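PDB 6OK1: lipid-transfer protein from Thermomonospora curvata, which is a member of the thiolase superfamily, built from N- and C-terminal thiolase-like parts, and is named for lipid transfer. Local coordinates for residues V106-R114 with E342-G350; I267-Y278 with T375-I386. All blocks are in the same frame, centred on the assembly; numbering follows the deposited sequence.

Contact 1 of 2, residues V106-R114 with E342-G350; sequences VCYRAFNER and EAYIHGMNG
His346 and Glu113 meet through one direct hydrogen bond, in the conformer of Glu113 described here, one of two modelled. His346 NE2 donates to Glu113 OE2 at 2.9 Å, with an N-H...O angle of 145°. The donor sits above the carboxylate plane, and the oxygen is tilted from the imidazole plane.

Two waters extend the polar contact. One accepts from Arg109 NH2 and lies 2.7 Å from His346 ND1, at the edge of the imidazole. The other donates to Glu113 OE2 and to the backbone Tyr344 O, so OE2 is held by His346 and this water together. The other terminal nitrogen, Arg109 NH1, forms a salt bridge with Asp57.

Phe111 turns its edge to one face of His346. The ring centroids are 4.6 Å apart and the planes are at 57°. Phe111 CZ is also 3.3 Å from Tyr344 O, which lies near the plane of the phenyl ring. CE1 of the same ring touches Ile345 CD1.

The apolar end is formed by Met348. Its CG packs on Arg109 CB at 3.9 Å, and its chain bends so that CE reaches Cys107 CB at 4.2 Å.

The contact joins the end of strand 104-112, in the large mixed sheet, to the type I' turn Ile345-Met348 that leads into helix 348-359. With Glu113 in this conformer, both imidazole nitrogens have polar partners. Phe111 lies over one face, and together these should hold the ring's rotation.

Contact 2 of 2, residues I267-Y278 with T375-I386; sequences IPEMGLVGQQLY and TAGTGVPTSGLI
Glu269 OE2 is joined to the loop at Gly379 and Val380 by one water. The water donates to Glu269 OE2 at 2.8 Å and to Val380 O at 2.9 Å, and accepts from Gly379 N at 2.8 Å. Gln253 also binds OE2, and Arg261 forms a salt bridge with OE1. No direct hydrogen bond links the two segments.

Thr382 OG1 donates to Gly377 O at 2.7 Å and ties the loop to the start of strand 382-388. Met270 bends at chi2 and chi3, which brings its CE to 3.5 Å from Thr382 OG1. Its SD rests on Thr375 CG2.

Further along, Val273 CG1 lies 3.5 Å from Gly384 N. At Gly384 the strand has no side chain, and Val273 and Leu277 lie against its backbone. Leu277 CD2 lies 3.6 Å from Gly384 O. Ile386 CD1 ends the row between Leu277 CB and the Tyr278 ring.

Helix 268-278 and strand 382-386 run at 29°, with axes 7.8 Å apart. This is a helix packed lengthwise on a sheet strand, as in the layered alpha/beta core of the thiolase fold.

How the contacts relate
Contacts 1 and 2 both reach the same mixed sheet, on different strands. Contact 1 uses strand 104-112 of the N-terminal thiolase-like part, and contact 2 uses strand 382-388 of the C-terminal part. Strands 219-228, 8-15 and 240-248 lie between them in the sheet. Contact 1 joins the two parts, whereas contact 2 stays within the second. Their segments alternate along the chain. The centres are about 19 Å apart, and the nearest atoms come within about 5 Å without touching. Tyr294 links their surroundings: it touches Tyr344 of contact 1, and its N is hydrogen-bonded to Thr375 OG1 of contact 2, which also bonds Gln304. The bound sodium ion is about 12 Å from the Tyr108 side chain.

Contact 1 of 2, residues V106-R114 with E342-G350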
ATOM      1  N   VAL A 106      12.844   9.137   3.395  1.00 22.18           N
ATOM      2  CA  VAL A 106      11.870  10.020   4.030  1.00 20.41           C
ATOM      3  C   VAL A 106      10.545   9.289   4.202  1.00 23.60           C
ATOM      4  O   VAL A 106       9.998   8.751   3.241  1.00 21.56           O
ATOM      5  CB  VAL A 106      11.681  11.323   3.237  1.00 21.27           C
ATOM      6  CG1 VAL A 106      10.822  12.280   4.013  1.00 24.57           C
ATOM      7  CG2 VAL A 106      13.049  11.969   2.952  1.00 25.96           C
ATOM      8  N   CYS A 107      10.035   9.278   5.431  1.00 22.27           N
ATOM      9  CA  CYS A 107       8.734   8.722   5.762  1.00 19.86           C
ATOM     10  C   CYS A 107       7.764   9.884   5.937  1.00 19.94           C
ATOM     11  O   CYS A 107       8.100  10.852   6.616  1.00 23.94           O
ATOM     12  CB  CYS A 107       8.803   7.905   7.057  1.00 25.53           C
ATOM     13  SG  CYS A 107      10.162   6.732   7.119  1.00 24.49           S
ATOM     14  N   TYR A 108       6.573   9.806   5.323  1.00 21.31           N
ATOM     15  CA  TYR A 108       5.676  10.960   5.378  1.00 22.26           C
ATOM     16  C   TYR A 108       4.207  10.552   5.374  1.00 22.00           C
ATOM     17  O   TYR A 108       3.840   9.441   4.991  1.00 22.69           O
ATOM     18  CB  TYR A 108       5.937  11.929   4.205  1.00 22.88           C
ATOM     19  CG  TYR A 108       5.623  11.354   2.831  1.00 24.28           C
ATOM     20  CD1 TYR A 108       6.571  10.642   2.132  1.00 25.56           C
ATOM     21  CD2 TYR A 108       4.381  11.538   2.233  1.00 20.84           C
ATOM     22  CE1 TYR A 108       6.284  10.117   0.876  1.00 19.96           C
ATOM     23  CE2 TYR A 108       4.091  11.000   0.981  1.00 21.74           C
ATOM     24  CZ  TYR A 108       5.052  10.308   0.317  1.00 24.18           C
ATOM     25  OH  TYR A 108       4.806   9.771  -0.908  1.00 23.62           O
ATOM     26  N   ARG A 109       3.365  11.493   5.805  1.00 20.21           N
ATOM     27  CA  ARG A 109       1.922  11.390   5.700  1.00 20.05           C
ATOM     28  C   ARG A 109       1.397  12.812   5.680  1.00 22.49           C
ATOM     29  O   ARG A 109       1.802  13.629   6.510  1.00 22.36           O
ATOM     30  CB  ARG A 109       1.324  10.600   6.878  1.00 21.20           C
ATOM     31  CG  ARG A 109      -0.158  10.282   6.764  1.00 19.55           C
ATOM     32  CD  ARG A 109      -0.419   9.186   5.757  1.00 21.56           C
ATOM     33  NE  ARG A 109      -1.829   8.796   5.738  1.00 23.45           N
ATOM     34  CZ  ARG A 109      -2.755   9.268   4.916  1.00 23.06           C
ATOM     35  NH1 ARG A 109      -2.467  10.156   3.962  1.00 23.38           N
ATOM     36  NH2 ARG A 109      -4.015   8.838   5.048  1.00 24.30           N
ATOM     37  N   ALA A 110       0.509  13.109   4.743  1.00 20.05           N
ATOM     38  CA  ALA A 110      -0.114  14.428   4.713  1.00 20.25           C
ATOM     39  C   ALA A 110      -1.530  14.332   4.174  1.00 22.72           C
ATOM     40  O   ALA A 110      -1.795  13.586   3.228  1.00 23.54           O
ATOM     41  CB  ALA A 110       0.707  15.407   3.859  1.00 22.26           C
ATOM     42  N   PHE A 111      -2.448  15.079   4.782  1.00 22.03           N
ATOM     43  CA  PHE A 111      -3.831  15.013   4.338  1.00 20.34           C
ATOM     44  C   PHE A 111      -4.605  16.237   4.799  1.00 21.19           C
ATOM     45  O   PHE A 111      -4.177  16.989   5.690  1.00 21.29           O
ATOM     46  CB  PHE A 111      -4.532  13.728   4.825  1.00 22.45           C
ATOM     47  CG  PHE A 111      -4.291  13.369   6.275  1.00 23.57           C
ATOM     48  CD1 PHE A 111      -4.470  14.289   7.302  1.00 25.17           C
ATOM     49  CD2 PHE A 111      -3.975  12.056   6.616  1.00 28.89           C
ATOM     50  CE1 PHE A 111      -4.292  13.923   8.646  1.00 26.77           C
ATOM     51  CE2 PHE A 111      -3.807  11.672   7.953  1.00 31.10           C
ATOM     52  CZ  PHE A 111      -3.957  12.620   8.974  1.00 24.98           C
ATOM     53  N   ASN A 112      -5.770  16.413   4.179  1.00 22.41           N
ATOM     54  CA  ASN A 112      -6.784  17.353   4.631  1.00 23.39           C
ATOM     55  C   ASN A 112      -7.979  16.585   5.179  1.00 20.72           C
ATOM     56  O   ASN A 112      -9.044  16.550   4.581  1.00 24.53           O
ATOM     57  CB  ASN A 112      -7.223  18.238   3.478  1.00 22.53           C
ATOM     58  CG  ASN A 112      -6.163  19.222   3.083  1.00 27.66           C
ATOM     59  OD1 ASN A 112      -5.535  19.853   3.940  1.00 23.57           O
ATOM     60  ND2 ASN A 112      -5.939  19.355   1.780  1.00 26.92           N
ATOM     61  N   GLU A 113      -7.806  15.948   6.326  1.00 22.58           N
ATOM     62  CA  GLU A 113      -8.892  15.155   6.883  0.63 21.51           C
ATOM     63  C   GLU A 113      -9.985  16.005   7.508  1.00 24.17           C
ATOM     64  O   GLU A 113     -11.110  15.533   7.614  1.00 25.21           O
ATOM     65  CB  GLU A 113      -8.369  14.165   7.938  0.63 22.17           C
ATOM     66  CG  GLU A 113      -7.727  12.927   7.369  0.63 23.00           C
ATOM     67  CD  GLU A 113      -8.038  11.683   8.166  0.63 70.51           C
ATOM     68  OE1 GLU A 113      -8.374  10.674   7.526  0.63 50.47           O
ATOM     69  OE2 GLU A 113      -7.948  11.703   9.417  0.63 26.81           O
ATOM     70  N   ARG A 114      -9.685  17.237   7.927  1.00 23.87           N
ATOM     71  CA  ARG A 114     -10.736  18.090   8.473  1.00 25.47           C
ATOM     72  C   ARG A 114     -11.493  18.849   7.395  1.00 25.77           C
ATOM     73  O   ARG A 114     -12.721  18.942   7.460  1.00 30.23           O
ATOM     74  CB  ARG A 114     -10.152  19.086   9.470  1.00 27.28           C
ATOM     75  CG  ARG A 114     -11.250  19.784  10.317  1.00 27.06           C
ATOM     76  CD  ARG A 114     -11.959  18.778  11.196  1.00 30.89           C
ATOM     77  NE  ARG A 114     -13.093  19.283  11.962  1.00 33.62           N
ATOM     78  CZ  ARG A 114     -14.322  19.458  11.483  1.00 33.51           C
ATOM     79  NH1 ARG A 114     -14.571  19.291  10.192  1.00 27.01           N
ATOM     80  NH2 ARG A 114     -15.303  19.814  12.309  1.00 27.94           N
ATOM     81  N   GLU A 342      -2.654  17.488  20.405  1.00 23.96           N
ATOM     82  CA  GLU A 342      -1.855  18.232  19.423  1.00 27.38           C
ATOM     83  C   GLU A 342      -2.548  18.195  18.065  1.00 25.45           C
ATOM     84  O   GLU A 342      -2.992  19.228  17.556  1.00 25.62           O
ATOM     85  CB  GLU A 342      -0.429  17.680  19.324  1.00 23.85           C
ATOM     86  CG  GLU A 342       0.383  18.429  18.261  1.00 26.38           C
ATOM     87  CD  GLU A 342       1.812  17.960  18.143  1.00 30.86           C
ATOM     88  OE1 GLU A 342       2.016  16.918  17.515  1.00 25.83           O
ATOM     89  OE2 GLU A 342       2.728  18.635  18.647  1.00 26.85           O
ATOM     90  N   ALA A 343      -2.656  17.009  17.471  1.00 26.08           N
ATOM     91  CA  ALA A 343      -3.157  16.871  16.116  1.00 25.59           C
ATOM     92  C   ALA A 343      -3.235  15.393  15.783  1.00 21.70           C
ATOM     93  O   ALA A 343      -2.419  14.601  16.268  1.00 22.03           O
ATOM     94  CB  ALA A 343      -2.247  17.564  15.093  1.00 23.53           C
ATOM     95  N   TYR A 344      -4.194  15.046  14.932  1.00 23.83           N
ATOM     96  CA  TYR A 344      -4.396  13.668  14.474  1.00 27.22           C
ATOM     97  C   TYR A 344      -3.732  13.513  13.105  1.00 20.00           C
ATOM     98  O   TYR A 344      -4.376  13.594  12.062  1.00 22.78           O
ATOM     99  CB  TYR A 344      -5.884  13.355  14.411  1.00 24.91           C
ATOM    100  CG  TYR A 344      -6.280  11.919  14.121  1.00 22.87           C
ATOM    101  CD1 TYR A 344      -5.496  10.839  14.526  1.00 21.89           C
ATOM    102  CD2 TYR A 344      -7.461  11.658  13.457  1.00 22.15           C
ATOM    103  CE1 TYR A 344      -5.909   9.520  14.262  1.00 21.43           C
ATOM    104  CE2 TYR A 344      -7.880  10.361  13.197  1.00 24.88           C
ATOM    105  CZ  TYR A 344      -7.094   9.299  13.611  1.00 25.73           C
ATOM    106  OH  TYR A 344      -7.527   8.019  13.362  1.00 27.51           O
ATOM    107  N   ILE A 345      -2.411  13.288  13.114  1.00 19.89           N
ATOM    108  CA  ILE A 345      -1.704  12.977  11.879  1.00 21.38           C
ATOM    109  C   ILE A 345      -1.396  11.477  11.866  1.00 23.88           C
ATOM    110  O   ILE A 345      -0.300  11.038  11.483  1.00 21.36           O
ATOM    111  CB  ILE A 345      -0.433  13.828  11.724  1.00 21.86           C
ATOM    112  CG1 ILE A 345      -0.705  15.281  12.164  1.00 24.74           C
ATOM    113  CG2 ILE A 345       0.026  13.775  10.282  1.00 25.84           C
ATOM    114  CD1 ILE A 345      -1.776  16.021  11.327  1.00 25.37           C
ATOM    115  N   HIS A 346      -2.398  10.688  12.262  1.00 23.64           N
ATOM    116  CA  HIS A 346      -2.337   9.227  12.271  1.00 21.03           C
ATOM    117  C   HIS A 346      -1.004   8.736  12.835  1.00 21.12           C
ATOM    118  O   HIS A 346      -0.391   7.800  12.294  1.00 21.02           O
ATOM    119  CB  HIS A 346      -2.602   8.676  10.871  1.00 20.77           C
ATOM    120  CG  HIS A 346      -3.984   8.954  10.367  1.00 24.88           C
ATOM    121  ND1 HIS A 346      -4.507   8.337   9.249  1.00 32.15           N
ATOM    122  CD2 HIS A 346      -4.952   9.785  10.825  1.00 27.17           C
ATOM    123  CE1 HIS A 346      -5.739   8.775   9.044  1.00 39.26           C
ATOM    124  NE2 HIS A 346      -6.030   9.657   9.984  1.00 27.21           N
ATOM    125  N   GLY A 347      -0.573   9.348  13.952  1.00 23.98           N
ATOM    126  CA  GLY A 347       0.555   8.890  14.747  1.00 24.54           C
ATOM    127  C   GLY A 347       1.901   9.458  14.352  1.00 21.29           C
ATOM    128  O   GLY A 347       2.845   9.410  15.149  1.00 22.84           O
ATOM    129  N   MET A 348       2.012  10.002  13.142  1.00 20.40           N
ATOM    130  CA  MET A 348       3.316  10.438  12.659  1.00 23.45           C
ATOM    131  C   MET A 348       3.883  11.578  13.481  1.00 24.69           C
ATOM    132  O   MET A 348       5.099  11.627  13.726  1.00 23.98           O
ATOM    133  CB  MET A 348       3.202  10.827  11.193  1.00 20.34           C
ATOM    134  CG  MET A 348       2.892   9.652  10.308  1.00 20.75           C
ATOM    135  SD  MET A 348       4.236   8.400  10.213  1.00 23.53           S
ATOM    136  CE  MET A 348       5.298   9.100   8.960  1.00 27.07           C
ATOM    137  N   ASN A 349       3.028  12.511  13.913  1.00 24.65           N
ATOM    138  CA  ASN A 349       3.503  13.601  14.750  1.00 21.80           C
ATOM    139  C   ASN A 349       3.957  13.113  16.124  1.00 25.17           C
ATOM    140  O   ASN A 349       4.802  13.758  16.740  1.00 23.99           O
ATOM    141  CB  ASN A 349       2.439  14.709  14.877  1.00 25.48           C
ATOM    142  CG  ASN A 349       1.082  14.195  15.349  1.00 21.46           C
ATOM    143  OD1 ASN A 349       0.601  13.173  14.887  1.00 21.70           O
ATOM    144  ND2 ASN A 349       0.442  14.940  16.256  1.00 21.26           N
ATOM    145  N   GLY A 350       3.492  11.947  16.570  1.00 24.55           N
ATOM    146  CA  GLY A 350       4.012  11.384  17.805  1.00 24.66           C
ATOM    147  C   GLY A 350       5.433  10.877  17.666  1.00 23.39           C
ATOM    148  O   GLY A 350       6.226  10.962  18.608  1.00 24.66           O
TER
HETATM  149  O   HOH W   1      -4.066   6.811   7.037  1.00 25.56           O
HETATM  150  O   HOH W   2      -7.076  13.798  10.994  1.00 21.53           O

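Contact 2 of 2, residues I267-Y278 with T375-I386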
ATOM      1  N   ILE A 267      -4.581  -5.977  23.829  1.00 22.17           N
ATOM      2  CA  ILE A 267      -4.255  -5.692  22.429  1.00 22.12           C
ATOM      3  C   ILE A 267      -3.101  -6.620  22.082  1.00 22.98           C
ATOM      4  O   ILE A 267      -1.941  -6.201  22.120  1.00 22.23           O
ATOM      5  CB  ILE A 267      -3.853  -4.235  22.177  1.00 22.21           C
ATOM      6  CG1 ILE A 267      -4.835  -3.237  22.795  1.00 23.84           C
ATOM      7  CG2 ILE A 267      -3.753  -4.001  20.669  1.00 19.55           C
ATOM      8  CD1 ILE A 267      -4.295  -1.832  22.801  1.00 26.36           C
ATOM      9  N   PRO A 268      -3.379  -7.885  21.770  1.00 22.72           N
ATOM     10  CA  PRO A 268      -2.289  -8.857  21.596  1.00 25.37           C
ATOM     11  C   PRO A 268      -1.284  -8.433  20.551  1.00 19.70           C
ATOM     12  O   PRO A 268      -0.086  -8.725  20.675  1.00 23.21           O
ATOM     13  CB  PRO A 268      -3.028 -10.124  21.164  1.00 29.25           C
ATOM     14  CG  PRO A 268      -4.432  -9.937  21.596  1.00 33.54           C
ATOM     15  CD  PRO A 268      -4.714  -8.496  21.675  1.00 24.24           C
ATOM     16  N   GLU A 269      -1.750  -7.754  19.506  1.00 21.84           N
ATOM     17  CA  GLU A 269      -0.828  -7.329  18.466  1.00 21.30           C
ATOM     18  C   GLU A 269       0.133  -6.257  18.970  1.00 24.44           C
ATOM     19  O   GLU A 269       1.275  -6.176  18.490  1.00 20.67           O
ATOM     20  CB  GLU A 269      -1.625  -6.870  17.231  1.00 22.03           C
ATOM     21  CG  GLU A 269      -2.602  -5.708  17.444  1.00 22.60           C
ATOM     22  CD  GLU A 269      -4.011  -6.095  17.881  1.00 20.48           C
ATOM     23  OE1 GLU A 269      -4.207  -7.174  18.491  1.00 21.78           O
ATOM     24  OE2 GLU A 269      -4.973  -5.304  17.597  1.00 21.07           O
ATOM     25  N   MET A 270      -0.271  -5.456  19.964  1.00 20.96           N
ATOM     26  CA  MET A 270       0.671  -4.521  20.567  1.00 21.01           C
ATOM     27  C   MET A 270       1.615  -5.235  21.522  1.00 21.30           C
ATOM     28  O   MET A 270       2.779  -4.838  21.634  1.00 22.62           O
ATOM     29  CB  MET A 270      -0.069  -3.392  21.309  1.00 22.47           C
ATOM     30  CG  MET A 270       0.826  -2.205  21.695  1.00 23.70           C
ATOM     31  SD  MET A 270       1.453  -1.348  20.219  1.00 26.94           S
ATOM     32  CE  MET A 270      -0.014  -0.454  19.670  1.00 28.88           C
ATOM     33  N   GLY A 271       1.155  -6.288  22.194  1.00 22.69           N
ATOM     34  CA  GLY A 271       2.077  -7.112  22.958  1.00 24.97           C
ATOM     35  C   GLY A 271       3.172  -7.695  22.085  1.00 24.87           C
ATOM     36  O   GLY A 271       4.339  -7.757  22.492  1.00 24.83           O
ATOM     37  N   LEU A 272       2.815  -8.106  20.867  1.00 23.97           N
ATOM     38  CA  LEU A 272       3.783  -8.683  19.942  1.00 25.88           C
ATOM     39  C   LEU A 272       4.777  -7.632  19.470  1.00 26.26           C
ATOM     40  O   LEU A 272       5.976  -7.912  19.351  1.00 23.46           O
ATOM     41  CB  LEU A 272       3.027  -9.300  18.762  1.00 19.60           C
ATOM     42  CG  LEU A 272       3.838  -9.787  17.583  1.00 22.10           C
ATOM     43  CD1 LEU A 272       4.745 -10.885  18.043  1.00 25.18           C
ATOM     44  CD2 LEU A 272       2.849 -10.319  16.539  1.00 27.66           C
ATOM     45  N   VAL A 273       4.298  -6.418  19.173  1.00 22.66           N
ATOM     46  CA  VAL A 273       5.209  -5.298  18.919  1.00 21.53           C
ATOM     47  C   VAL A 273       6.172  -5.112  20.077  1.00 23.75           C
ATOM     48  O   VAL A 273       7.390  -5.028  19.888  1.00 24.62           O
ATOM     49  CB  VAL A 273       4.406  -4.010  18.675  1.00 19.29           C
ATOM     50  CG1 VAL A 273       5.274  -2.783  18.789  1.00 25.23           C
ATOM     51  CG2 VAL A 273       3.748  -4.094  17.296  1.00 20.98           C
ATOM     52  N   GLY A 274       5.644  -5.036  21.292  1.00 21.80           N
ATOM     53  CA  GLY A 274       6.509  -4.744  22.431  1.00 23.18           C
ATOM     54  C   GLY A 274       7.570  -5.807  22.654  1.00 23.20           C
ATOM     55  O   GLY A 274       8.723  -5.495  22.976  1.00 26.40           O
ATOM     56  N   GLN A 275       7.192  -7.080  22.517  1.00 25.15           N
ATOM     57  CA  GLN A 275       8.157  -8.161  22.689  0.66 20.63           C
ATOM     58  C   GLN A 275       9.344  -7.987  21.751  1.00 25.89           C
ATOM     59  O   GLN A 275      10.507  -8.162  22.157  1.00 27.98           O
ATOM     60  CB  GLN A 275       7.477  -9.507  22.446  0.66 19.16           C
ATOM     61  CG  GLN A 275       6.464  -9.870  23.507  0.66 40.89           C
ATOM     62  CD  GLN A 275       5.510 -10.973  23.061  0.66 98.12           C
ATOM     63  OE1 GLN A 275       5.737 -11.647  22.048  0.66 59.16           O
ATOM     64  NE2 GLN A 275       4.430 -11.154  23.817  0.66 84.42           N
ATOM     65  N   GLN A 276       9.072  -7.624  20.494  1.00 23.14           N
ATOM     66  CA  GLN A 276      10.136  -7.421  19.530  1.00 23.63           C
ATOM     67  C   GLN A 276      10.966  -6.194  19.879  1.00 24.71           C
ATOM     68  O   GLN A 276      12.196  -6.214  19.741  1.00 25.37           O
ATOM     69  CB  GLN A 276       9.554  -7.284  18.124  1.00 23.44           C
ATOM     70  CG  GLN A 276       8.920  -8.524  17.624  1.00 22.38           C
ATOM     71  CD  GLN A 276       8.153  -8.244  16.362  1.00 23.28           C
ATOM     72  OE1 GLN A 276       8.721  -8.247  15.279  1.00 22.46           O
ATOM     73  NE2 GLN A 276       6.874  -7.939  16.502  1.00 25.37           N
ATOM     74  N   LEU A 277      10.311  -5.098  20.278  1.00 24.43           N
ATOM     75  CA  LEU A 277      11.046  -3.880  20.619  1.00 23.81           C
ATOM     76  C   LEU A 277      12.032  -4.143  21.735  1.00 27.32           C
ATOM     77  O   LEU A 277      13.175  -3.675  21.686  1.00 26.14           O
ATOM     78  CB  LEU A 277      10.112  -2.777  21.057  1.00 21.66           C
ATOM     79  CG  LEU A 277       9.131  -2.302  20.002  1.00 22.92           C
ATOM     80  CD1 LEU A 277       8.205  -1.240  20.602  1.00 24.80           C
ATOM     81  CD2 LEU A 277       9.899  -1.739  18.823  1.00 22.68           C
ATOM     82  N   TYR A 278      11.595  -4.835  22.778  1.00 27.22           N
ATOM     83  CA  TYR A 278      12.500  -5.104  23.897  1.00 24.03           C
ATOM     84  C   TYR A 278      13.601  -6.085  23.506  1.00 27.00           C
ATOM     85  O   TYR A 278      14.758  -5.935  23.930  1.00 29.38           O
ATOM     86  CB  TYR A 278      11.708  -5.627  25.090  1.00 28.73           C
ATOM     87  CG  TYR A 278      10.776  -4.612  25.673  1.00 26.93           C
ATOM     88  CD1 TYR A 278      11.212  -3.322  25.969  1.00 25.62           C
ATOM     89  CD2 TYR A 278       9.439  -4.926  25.903  1.00 28.25           C
ATOM     90  CE1 TYR A 278      10.362  -2.378  26.484  1.00 26.45           C
ATOM     91  CE2 TYR A 278       8.573  -3.978  26.434  1.00 26.32           C
ATOM     92  CZ  TYR A 278       9.046  -2.708  26.723  1.00 27.79           C
ATOM     93  OH  TYR A 278       8.223  -1.745  27.242  1.00 29.42           O
ATOM     94  N   THR A 375       4.161   4.067  20.095  1.00 23.58           N
ATOM     95  CA  THR A 375       3.238   3.123  19.473  1.00 22.58           C
ATOM     96  C   THR A 375       2.468   3.764  18.331  1.00 21.78           C
ATOM     97  O   THR A 375       2.260   4.974  18.287  1.00 23.80           O
ATOM     98  CB  THR A 375       2.221   2.555  20.473  1.00 28.89           C
ATOM     99  OG1 THR A 375       1.425   3.613  21.025  1.00 24.95           O
ATOM    100  CG2 THR A 375       2.937   1.827  21.586  1.00 26.94           C
ATOM    101  N   ALA A 376       1.971   2.907  17.447  1.00 20.83           N
ATOM    102  CA  ALA A 376       1.109   3.328  16.354  1.00 22.02           C
ATOM    103  C   ALA A 376      -0.352   2.941  16.636  1.00 21.15           C
ATOM    104  O   ALA A 376      -0.726   2.672  17.784  1.00 22.93           O
ATOM    105  CB  ALA A 376       1.653   2.738  15.055  1.00 21.18           C
ATOM    106  N   GLY A 377      -1.175   2.939  15.587  1.00 21.04           N
ATOM    107  CA  GLY A 377      -2.618   2.891  15.764  1.00 22.72           C
ATOM    108  C   GLY A 377      -3.087   1.627  16.466  1.00 27.44           C
ATOM    109  O   GLY A 377      -2.555   0.538  16.253  1.00 21.39           O
ATOM    110  N   THR A 378      -4.129   1.778  17.284  1.00 22.82           N
ATOM    111  CA  THR A 378      -4.662   0.692  18.082  1.00 19.70           C
ATOM    112  C   THR A 378      -5.981   0.175  17.507  1.00 19.68           C
ATOM    113  O   THR A 378      -6.798   0.931  16.949  1.00 23.09           O
ATOM    114  CB  THR A 378      -4.841   1.163  19.529  1.00 25.38           C
ATOM    115  OG1 THR A 378      -5.512   2.419  19.521  1.00 26.81           O
ATOM    116  CG2 THR A 378      -3.502   1.370  20.180  1.00 29.88           C
ATOM    117  N   GLY A 379      -6.183  -1.136  17.645  1.00 22.84           N
ATOM    118  CA  GLY A 379      -7.306  -1.814  17.047  1.00 20.82           C
ATOM    119  C   GLY A 379      -7.034  -2.371  15.672  1.00 21.80           C
ATOM    120  O   GLY A 379      -7.893  -3.059  15.116  1.00 20.27           O
ATOM    121  N   VAL A 380      -5.854  -2.101  15.131  1.00 23.11           N
ATOM    122  CA  VAL A 380      -5.471  -2.513  13.780  1.00 20.50           C
ATOM    123  C   VAL A 380      -4.110  -3.192  13.870  1.00 16.29           C
ATOM    124  O   VAL A 380      -3.371  -3.015  14.841  1.00 19.40           O
ATOM    125  CB  VAL A 380      -5.386  -1.301  12.817  1.00 22.11           C
ATOM    126  CG1 VAL A 380      -6.753  -0.796  12.409  1.00 28.52           C
ATOM    127  CG2 VAL A 380      -4.552  -0.170  13.442  1.00 22.64           C
ATOM    128  N   PRO A 381      -3.725  -3.921  12.832  1.00 17.70           N
ATOM    129  CA  PRO A 381      -2.300  -4.246  12.691  1.00 20.17           C
ATOM    130  C   PRO A 381      -1.486  -2.991  12.921  1.00 20.91           C
ATOM    131  O   PRO A 381      -1.776  -1.927  12.352  1.00 19.79           O
ATOM    132  CB  PRO A 381      -2.198  -4.725  11.247  1.00 20.69           C
ATOM    133  CG  PRO A 381      -3.522  -5.244  10.931  1.00 20.47           C
ATOM    134  CD  PRO A 381      -4.509  -4.358  11.680  1.00 21.15           C
ATOM    135  N   THR A 382      -0.453  -3.118  13.745  1.00 19.56           N
ATOM    136  CA  THR A 382       0.158  -1.947  14.330  1.00 22.05           C
ATOM    137  C   THR A 382       1.674  -2.081  14.307  1.00 20.49           C
ATOM    138  O   THR A 382       2.249  -2.954  13.640  1.00 21.99           O
ATOM    139  CB  THR A 382      -0.455  -1.706  15.727  1.00 21.95           C
ATOM    140  OG1 THR A 382      -0.054  -0.423  16.217  1.00 23.92           O
ATOM    141  CG2 THR A 382      -0.085  -2.783  16.742  1.00 21.30           C
ATOM    142  N   SER A 383       2.320  -1.166  15.008  1.00 18.60           N
ATOM    143  CA  SER A 383       3.776  -1.039  14.987  1.00 21.92           C
ATOM    144  C   SER A 383       4.236  -0.203  16.171  1.00 23.50           C
ATOM    145  O   SER A 383       3.440   0.428  16.866  1.00 22.55           O
ATOM    146  CB  SER A 383       4.253  -0.434  13.643  1.00 22.97           C
ATOM    147  OG  SER A 383       3.577   0.775  13.330  1.00 21.21           O
ATOM    148  N   GLY A 384       5.551  -0.207  16.396  1.00 21.50           N
ATOM    149  CA  GLY A 384       6.138   0.553  17.483  1.00 24.06           C
ATOM    150  C   GLY A 384       7.594   0.824  17.199  1.00 23.69           C
ATOM    151  O   GLY A 384       8.208   0.189  16.331  1.00 23.53           O
ATOM    152  N   LEU A 385       8.149   1.753  17.975  1.00 22.39           N
ATOM    153  CA  LEU A 385       9.574   2.057  17.931  1.00 22.76           C
ATOM    154  C   LEU A 385      10.092   2.192  19.342  1.00 26.99           C
ATOM    155  O   LEU A 385       9.371   2.624  20.238  1.00 25.79           O
ATOM    156  CB  LEU A 385       9.886   3.376  17.233  1.00 22.94           C
ATOM    157  CG  LEU A 385       9.387   3.499  15.794  1.00 24.40           C
ATOM    158  CD1 LEU A 385       9.413   4.936  15.393  1.00 22.79           C
ATOM    159  CD2 LEU A 385      10.198   2.631  14.852  1.00 26.08           C
ATOM    160  N   ILE A 386      11.379   1.900  19.520  1.00 24.35           N
ATOM    161  CA  ILE A 386      12.135   2.495  20.619  1.00 23.85           C
ATOM    162  C   ILE A 386      13.204   3.363  19.974  1.00 29.26           C
ATOM    163  O   ILE A 386      14.032   2.869  19.197  1.00 26.84           O
ATOM    164  CB  ILE A 386      12.733   1.451  21.576  1.00 25.13           C
ATOM    165  CG1 ILE A 386      11.611   0.703  22.315  1.00 26.11           C
ATOM    166  CG2 ILE A 386      13.673   2.140  22.593  1.00 28.35           C
ATOM    167  CD1 ILE A 386      12.073  -0.517  23.137  1.00 28.34           C
TER
HETATM  168  O   HOH W   3      -3.878  -2.704  17.660  1.00 20.96           O